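Local coordinates for hemolysin-related protein (Vibrio cholerae serotype O1, PDB 6MLT) that is a secreted, metal-binding protein of the biofilm matrix that probably binds carbohydrate and contributes to biofilm adhesion, at residues A[151-154]-A[160-163]; A[167-170]-A[174-177]; A[195-198]-A[203-206]. One frame throughout, in Å; residues are numbered along the deposited sequence.

Contact 1. Residues A[151-154]-A[160-163]; sequences LADI and IEIL. With NA (sodium ion), chain E.
The carboxylates of Asp153 and Glu161 meet at a sodium ion, with their planes 62° apart. Glu161 grips the ion between its two oxygens, with OE1 and OE2 each 2.4 Å from the sodium. Asp153 gives one oxygen, OD1, also 2.4 Å from the ion. This is the metal loop of an FG-GAP-like repeat, a family of the beta-propeller clan. The loop joins the first two strands of a four-stranded antiparallel sheet. Asn155, Asp157 and the carbonyl of Asn159 complete the shell. The Asp153 carboxylate is also held by loop amides: OD1 takes Gly156 N, and OD2 takes Gly158 N.

The strands pair beside the ion. Ala152 and Glu161 form a hydrogen-bonded antiparallel pair, with Glu161 N 2.7 Å from Ala152 O and Ala152 N 3.1 Å from Glu161 O. On the face that carries Leu151 and Ile162, these side chains run side by side, and CD2 of Leu151 is 3.8 Å from CG1 of Ile162. The Glu161 chain bends at chi2 (72°), which turns its carboxylate back toward the loop. Ile154 lies across this bend, with CG1 and CD1 against Glu161 CG. Its backbone N donates to Glu161 OE1 at 2.8 Å, nearly in line with the C-O bond, so OE1 holds both this N-H and the sodium.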
loop_
_atom_site.group_PDB
_atom_site.type_symbol
_atom_site.label_atom_id
_atom_site.label_comp_id
_atom_site.label_asym_id
_atom_site.label_seq_id
_atom_site.Cartn_x
_atom_site.Cartn_y
_atom_site.Cartn_z
ATOM N N LEU A 151 -2.706 -8.152 -11.751
ATOM C CA LEU A 151 -1.521 -8.583 -12.487
ATOM C C LEU A 151 -0.309 -8.534 -11.570
ATOM O O LEU A 151 0.002 -7.478 -11.007
ATOM C CB LEU A 151 -1.291 -7.689 -13.703
ATOM C CG LEU A 151 -2.504 -7.507 -14.616
ATOM C CD1 LEU A 151 -2.218 -6.448 -15.664
ATOM C CD2 LEU A 151 -2.882 -8.823 -15.268
ATOM N N ALA A 152 0.390 -9.661 -11.446
ATOM C CA ALA A 152 1.573 -9.718 -10.596
ATOM C C ALA A 152 2.427 -10.911 -10.986
ATOM O O ALA A 152 1.924 -11.908 -11.512
ATOM C CB ALA A 152 1.198 -9.814 -9.112
ATOM N N ASP A 153 3.729 -10.796 -10.721
ATOM C CA ASP A 153 4.632 -11.943 -10.781
ATOM C C ASP A 153 4.620 -12.575 -9.397
ATOM O O ASP A 153 5.297 -12.101 -8.480
ATOM C CB ASP A 153 6.038 -11.524 -11.195
ATOM C CG ASP A 153 7.012 -12.707 -11.277
ATOM O OD1 ASP A 153 6.637 -13.850 -10.924
ATOM O OD2 ASP A 153 8.162 -12.490 -11.712
ATOM N N ILE A 154 3.849 -13.655 -9.239
ATOM C CA ILE A 154 3.579 -14.181 -7.904
ATOM C C ILE A 154 4.577 -15.239 -7.467
ATOM O O ILE A 154 4.608 -15.582 -6.275
ATOM C CB ILE A 154 2.149 -14.750 -7.809
ATOM C CG1 ILE A 154 1.966 -15.933 -8.773
ATOM C CG2 ILE A 154 1.135 -13.642 -8.072
ATOM C CD1 ILE A 154 0.578 -16.546 -8.743
ATOM N N ILE A 160 4.513 -12.929 -15.862
ATOM C CA ILE A 160 3.437 -12.240 -15.153
ATOM C C ILE A 160 2.226 -13.155 -15.071
ATOM O O ILE A 160 1.806 -13.741 -16.079
ATOM C CB ILE A 160 3.065 -10.914 -15.835
ATOM C CG1 ILE A 160 4.307 -10.044 -16.045
ATOM C CG2 ILE A 160 2.020 -10.167 -15.005
ATOM C CD1 ILE A 160 5.136 -9.816 -14.793
ATOM N N GLU A 161 1.655 -13.260 -13.878
ATOM C CA GLU A 161 0.441 -14.022 -13.650
ATOM C C GLU A 161 -0.774 -13.100 -13.622
ATOM O O GLU A 161 -0.681 -11.914 -13.287
ATOM C CB GLU A 161 0.534 -14.817 -12.345
ATOM C CG GLU A 161 1.426 -16.057 -12.452
ATOM C CD GLU A 161 2.914 -15.721 -12.547
ATOM O OE1 GLU A 161 3.409 -14.947 -11.696
ATOM O OE2 GLU A 161 3.589 -16.230 -13.473
ATOM N N ILE A 162 -1.918 -13.670 -13.978
ATOM C CA ILE A 162 -3.184 -12.961 -14.096
ATOM C C ILE A 162 -4.141 -13.588 -13.088
ATOM O O ILE A 162 -4.458 -14.780 -13.188
ATOM C CB ILE A 162 -3.734 -13.054 -15.531
ATOM C CG1 ILE A 162 -2.764 -12.382 -16.506
ATOM C CG2 ILE A 162 -5.108 -12.427 -15.642
ATOM C CD1 ILE A 162 -3.022 -12.728 -17.970
ATOM N N LEU A 163 -4.572 -12.801 -12.106
ATOM C CA LEU A 163 -5.476 -13.268 -11.059
ATOM C C LEU A 163 -6.892 -12.848 -11.442
ATOM O O LEU A 163 -7.244 -11.669 -11.336
ATOM C CB LEU A 163 -5.081 -12.692 -9.700
ATOM C CG LEU A 163 -3.595 -12.561 -9.371
ATOM C CD1 LEU A 163 -3.427 -11.952 -7.979
ATOM C CD2 LEU A 163 -2.894 -13.883 -9.453
HETATM NA NA NA E . 5.623 -15.385 -12.463
#

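Contact 2. Residues A[167-170]-A[174-177]; sequences GVYS and GLLF
Val168 and Phe177 make the tight part of this hairpin. The Phe177 ring end reaches Val168, and CZ comes to 3.5 Å from CG2. The chi1 of Phe177 (73°), with CG between the backbone N and the carbonyl carbon, swings the ring obliquely across toward Val168, so that CE1 and CZ meet its CG2. The backbone is irregular here. Leu176 and Phe177 both face Val168, which makes a classic beta bulge. Val168 O accepts Leu176 N at 2.8 Å, and Phe177 N more weakly at 3.4 Å. Val168 N returns a bond to Phe177 O. Nearer the turn, Ser170 and Gly174 bond both ways, with Ser170 N 2.8 Å from Gly174 O.

The looser side belongs to the outer parts of the two exposed leucines, Leu175 and Leu176. Leu175 CD1 rests over one face of the Tyr169 ring, 3.9 Å from its centroid and offset toward the rim, as a CH-pi contact. Leu176 is close at its base, where CB lies 3.3 Å from Val168 O. Its end is more loosely packed, with CD1 4.2 Å from Val168 CG1. The tyrosine hydroxyl is held outside the hairpin, by Asp166 OD1 and Ser139 N. Ser170 OG bonds to Ser173 N in the turn.

The pair forms the last two strands of a four-stranded antiparallel sheet. Strand 161-164 flanks strand 167-170, strand 174-178 is the outermost, and the Phe177 ring meets Tyr205 of the following sheet.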
loop_
_atom_site.group_PDB
_atom_site.type_symbol
_atom_site.label_atom_id
_atom_site.label_comp_id
_atom_site.label_asym_id
_atom_site.label_seq_id
_atom_site.Cartn_x
_atom_site.Cartn_y
_atom_site.Cartn_z
ATOM N N GLY A 167 -9.833 -18.261 -11.567
ATOM C CA GLY A 167 -8.555 -18.930 -11.468
ATOM C C GLY A 167 -7.405 -17.967 -11.659
ATOM O O GLY A 167 -7.582 -16.755 -11.808
ATOM N N VAL A 168 -6.210 -18.549 -11.653
ATOM C CA VAL A 168 -4.954 -17.835 -11.839
ATOM C C VAL A 168 -4.323 -18.344 -13.119
ATOM O O VAL A 168 -4.245 -19.561 -13.337
ATOM C CB VAL A 168 -4.005 -18.031 -10.645
ATOM C CG1 VAL A 168 -2.635 -17.411 -10.928
ATOM C CG2 VAL A 168 -4.634 -17.439 -9.401
ATOM N N TYR A 169 -3.864 -17.416 -13.949
ATOM C CA TYR A 169 -3.366 -17.701 -15.282
ATOM C C TYR A 169 -1.949 -17.165 -15.448
ATOM O O TYR A 169 -1.571 -16.150 -14.855
ATOM C CB TYR A 169 -4.261 -17.066 -16.349
ATOM C CG TYR A 169 -5.711 -17.498 -16.306
ATOM C CD1 TYR A 169 -6.576 -17.010 -15.332
ATOM C CD2 TYR A 169 -6.218 -18.382 -17.252
ATOM C CE1 TYR A 169 -7.904 -17.401 -15.297
ATOM C CE2 TYR A 169 -7.531 -18.770 -17.227
ATOM C CZ TYR A 169 -8.374 -18.280 -16.250
ATOM O OH TYR A 169 -9.690 -18.683 -16.232
ATOM N N SER A 170 -1.180 -17.858 -16.276
ATOM C CA SER A 170 0.111 -17.384 -16.752
ATOM C C SER A 170 -0.078 -16.709 -18.102
ATOM O O SER A 170 -0.764 -17.246 -18.977
ATOM C CB SER A 170 1.099 -18.543 -16.883
ATOM O OG SER A 170 2.145 -18.217 -17.780
ATOM N N GLY A 174 -1.159 -19.958 -19.821
ATOM C CA GLY A 174 -2.584 -20.060 -19.577
ATOM C C GLY A 174 -2.935 -20.504 -18.169
ATOM O O GLY A 174 -2.176 -20.273 -17.228
ATOM N N LEU A 175 -4.083 -21.160 -18.027
ATOM C CA LEU A 175 -4.625 -21.496 -16.714
ATOM C C LEU A 175 -3.618 -22.291 -15.887
ATOM O O LEU A 175 -3.078 -23.304 -16.344
ATOM C CB LEU A 175 -5.917 -22.300 -16.881
ATOM C CG LEU A 175 -6.634 -22.748 -15.610
ATOM C CD1 LEU A 175 -7.179 -21.556 -14.860
ATOM C CD2 LEU A 175 -7.749 -23.724 -15.949
ATOM N N LEU A 176 -3.376 -21.828 -14.660
ATOM C CA LEU A 176 -2.512 -22.508 -13.696
ATOM C C LEU A 176 -3.305 -23.285 -12.654
ATOM O O LEU A 176 -2.971 -24.436 -12.358
ATOM C CB LEU A 176 -1.598 -21.493 -12.992
ATOM C CG LEU A 176 -0.587 -20.778 -13.890
ATOM C CD1 LEU A 176 0.139 -19.691 -13.109
ATOM C CD2 LEU A 176 0.415 -21.767 -14.469
ATOM N N PHE A 177 -4.326 -22.665 -12.064
ATOM C CA PHE A 177 -5.259 -23.382 -11.211
ATOM C C PHE A 177 -6.587 -22.645 -11.203
ATOM O O PHE A 177 -6.642 -21.428 -11.405
ATOM C CB PHE A 177 -4.716 -23.587 -9.778
ATOM C CG PHE A 177 -4.682 -22.346 -8.899
ATOM C CD1 PHE A 177 -3.524 -21.588 -8.782
ATOM C CD2 PHE A 177 -5.770 -22.004 -8.108
ATOM C CE1 PHE A 177 -3.471 -20.481 -7.940
ATOM C CE2 PHE A 177 -5.725 -20.900 -7.261
ATOM C CZ PHE A 177 -4.574 -20.138 -7.175
#

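Contact 3. Residues A[195-198]-A[203-206]; sequences QREV and TLYQ. With NA (sodium ion), chain F.
Val198 and Tyr205 form an antiparallel hydrogen-bonded pair with two nearly straight bonds, Val198 N to Tyr205 O and Tyr205 N to Val198 O, both 2.8 Å long, and the CA of Leu204 adds a CA-H...O contact to Val198 O.

Among the side chains, Glu197 links the strand pair to the sodium. Its CB lies close against the carbonyl of Tyr205, 3.1 Å from that O, and is packed by Leu204 CD1 at 3.8 Å. Beyond CB the chain bends, with chi2 at 65°, and brings both carboxylate oxygens to the sodium ion. OE1 is 2.6 Å and OE2 2.5 Å from the metal. OE1 also bonds to Ser190 OG, which helps fix how the carboxylate is turned. OE2 accepts a hydrogen bond from a water, 2.7 Å from its oxygen, and the same water accepts a longer bond from Gln206 NE2, 3.3 Å from its oxygen. This water ties the end of strand 203-205 to the metal ligand. The carbonyl O of Gln195 is a further sodium ligand.

The Tyr205 ring presents an edge to Val198 O, which lies near the ring plane and 3.5 Å from CD1. Over one face of the ring sits Thr203 CG2, from the same strand. Leu204 passes alongside the Val198 carbonyl with its CD1.

Asp189, Asn191 and Asp193 supply the remaining sodium ligands. The arrangement of aspartate, asparagine, carbonyl and a final glutamate at the start of a hairpin strand resembles the metal loops of FG-GAP repeats in beta-propeller proteins, and here the loop connects strands 185-188 and 197-200 of one four-stranded antiparallel sheet.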
loop_
_atom_site.group_PDB
_atom_site.type_symbol
_atom_site.label_atom_id
_atom_site.label_comp_id
_atom_site.label_asym_id
_atom_site.label_seq_id
_atom_site.Cartn_x
_atom_site.Cartn_y
_atom_site.Cartn_z
ATOM N N GLN A 195 7.500 -16.211 -1.900
ATOM C CA GLN A 195 6.408 -16.489 -2.818
ATOM C C GLN A 195 5.178 -15.699 -2.408
ATOM O O GLN A 195 4.939 -15.463 -1.223
ATOM C CB GLN A 195 6.091 -17.985 -2.829
ATOM C CG GLN A 195 7.232 -18.851 -3.328
ATOM C CD GLN A 195 7.531 -18.604 -4.784
ATOM O OE1 GLN A 195 6.699 -18.862 -5.649
ATOM N NE2 GLN A 195 8.715 -18.080 -5.065
ATOM N N ARG A 196 4.391 -15.283 -3.394
ATOM C CA ARG A 196 3.162 -14.562 -3.112
ATOM C C ARG A 196 1.988 -15.530 -3.158
ATOM O O ARG A 196 1.833 -16.292 -4.119
ATOM C CB ARG A 196 2.983 -13.398 -4.084
ATOM C CG ARG A 196 4.061 -12.331 -3.849
ATOM C CD ARG A 196 4.066 -11.286 -4.897
ATOM N NE ARG A 196 2.868 -10.468 -4.833
ATOM C CZ ARG A 196 2.705 -9.342 -5.514
ATOM N NH1 ARG A 196 3.671 -8.903 -6.310
ATOM N NH2 ARG A 196 1.576 -8.656 -5.395
ATOM N N GLU A 197 1.203 -15.533 -2.086
ATOM C CA GLU A 197 -0.033 -16.288 -2.034
ATOM C C GLU A 197 -1.154 -15.487 -2.693
ATOM O O GLU A 197 -1.031 -14.282 -2.932
ATOM C CB GLU A 197 -0.388 -16.626 -0.586
ATOM C CG GLU A 197 0.522 -17.672 0.080
ATOM C CD GLU A 197 1.969 -17.215 0.256
ATOM O OE1 GLU A 197 2.211 -16.234 0.998
ATOM O OE2 GLU A 197 2.866 -17.842 -0.353
ATOM N N VAL A 198 -2.253 -16.175 -2.994
ATOM C CA VAL A 198 -3.404 -15.583 -3.669
ATOM C C VAL A 198 -4.579 -15.603 -2.703
ATOM O O VAL A 198 -4.953 -16.664 -2.187
ATOM C CB VAL A 198 -3.749 -16.332 -4.968
ATOM C CG1 VAL A 198 -4.981 -15.734 -5.622
ATOM C CG2 VAL A 198 -2.583 -16.290 -5.937
ATOM N N THR A 203 -10.471 -17.170 0.786
ATOM C CA THR A 203 -9.528 -18.282 0.787
ATOM C C THR A 203 -8.139 -17.791 0.408
ATOM O O THR A 203 -7.980 -17.076 -0.585
ATOM C CB THR A 203 -9.964 -19.372 -0.191
ATOM O OG1 THR A 203 -11.283 -19.815 0.141
ATOM C CG2 THR A 203 -9.014 -20.556 -0.134
ATOM N N LEU A 204 -7.135 -18.198 1.186
ATOM C CA LEU A 204 -5.738 -17.966 0.844
ATOM C C LEU A 204 -5.160 -19.243 0.241
ATOM O O LEU A 204 -5.187 -20.308 0.875
ATOM C CB LEU A 204 -4.918 -17.532 2.063
ATOM C CG LEU A 204 -3.525 -16.996 1.704
ATOM C CD1 LEU A 204 -3.642 -15.640 1.018
ATOM C CD2 LEU A 204 -2.625 -16.906 2.928
ATOM N N TYR A 205 -4.646 -19.131 -0.984
ATOM C CA TYR A 205 -3.986 -20.219 -1.685
ATOM C C TYR A 205 -2.501 -19.922 -1.844
ATOM O O TYR A 205 -2.102 -18.769 -2.027
ATOM C CB TYR A 205 -4.560 -20.433 -3.094
ATOM C CG TYR A 205 -6.062 -20.524 -3.216
ATOM C CD1 TYR A 205 -6.829 -19.389 -3.445
ATOM C CD2 TYR A 205 -6.706 -21.751 -3.169
ATOM C CE1 TYR A 205 -8.203 -19.470 -3.588
ATOM C CE2 TYR A 205 -8.083 -21.842 -3.317
ATOM C CZ TYR A 205 -8.822 -20.700 -3.521
ATOM O OH TYR A 205 -10.188 -20.784 -3.657
ATOM N N GLN A 206 -1.686 -20.975 -1.808
ATOM C CA GLN A 206 -0.359 -20.877 -2.397
ATOM C C GLN A 206 -0.500 -20.643 -3.895
ATOM O O GLN A 206 -1.570 -20.839 -4.481
ATOM C CB GLN A 206 0.461 -22.137 -2.111
ATOM C CG GLN A 206 0.814 -22.299 -0.644
ATOM C CD GLN A 206 1.756 -23.462 -0.383
ATOM O OE1 GLN A 206 1.497 -24.591 -0.792
ATOM N NE2 GLN A 206 2.858 -23.187 0.300
HETATM NA NA NA F . 4.747 -16.511 0.727
HETATM O O HOH W 1 3.979 -20.120 0.633
#

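From the N terminus, contact 1 closes the sodium loop of residues 155-159. Contact 2 closes the short turn of residues 171-173, and contact 3 closes the hairpin through residues 199-202. The three follow in series, and none nests in or crosses another. Contacts 1 and 2 share one sheet, because strands 161-164 and 167-170 are neighbours in it, joined by Ile162 N and Tyr169 O, 2.7 Å apart in a probable hydrogen bond. Contact 3 belongs to the next four-stranded sheet. Ile154 O and Arg196 N, 2.9 Å apart, probably bond across from contact 1. Val168 CG2 packs near Val198 CG1, linking contacts 2 and 3.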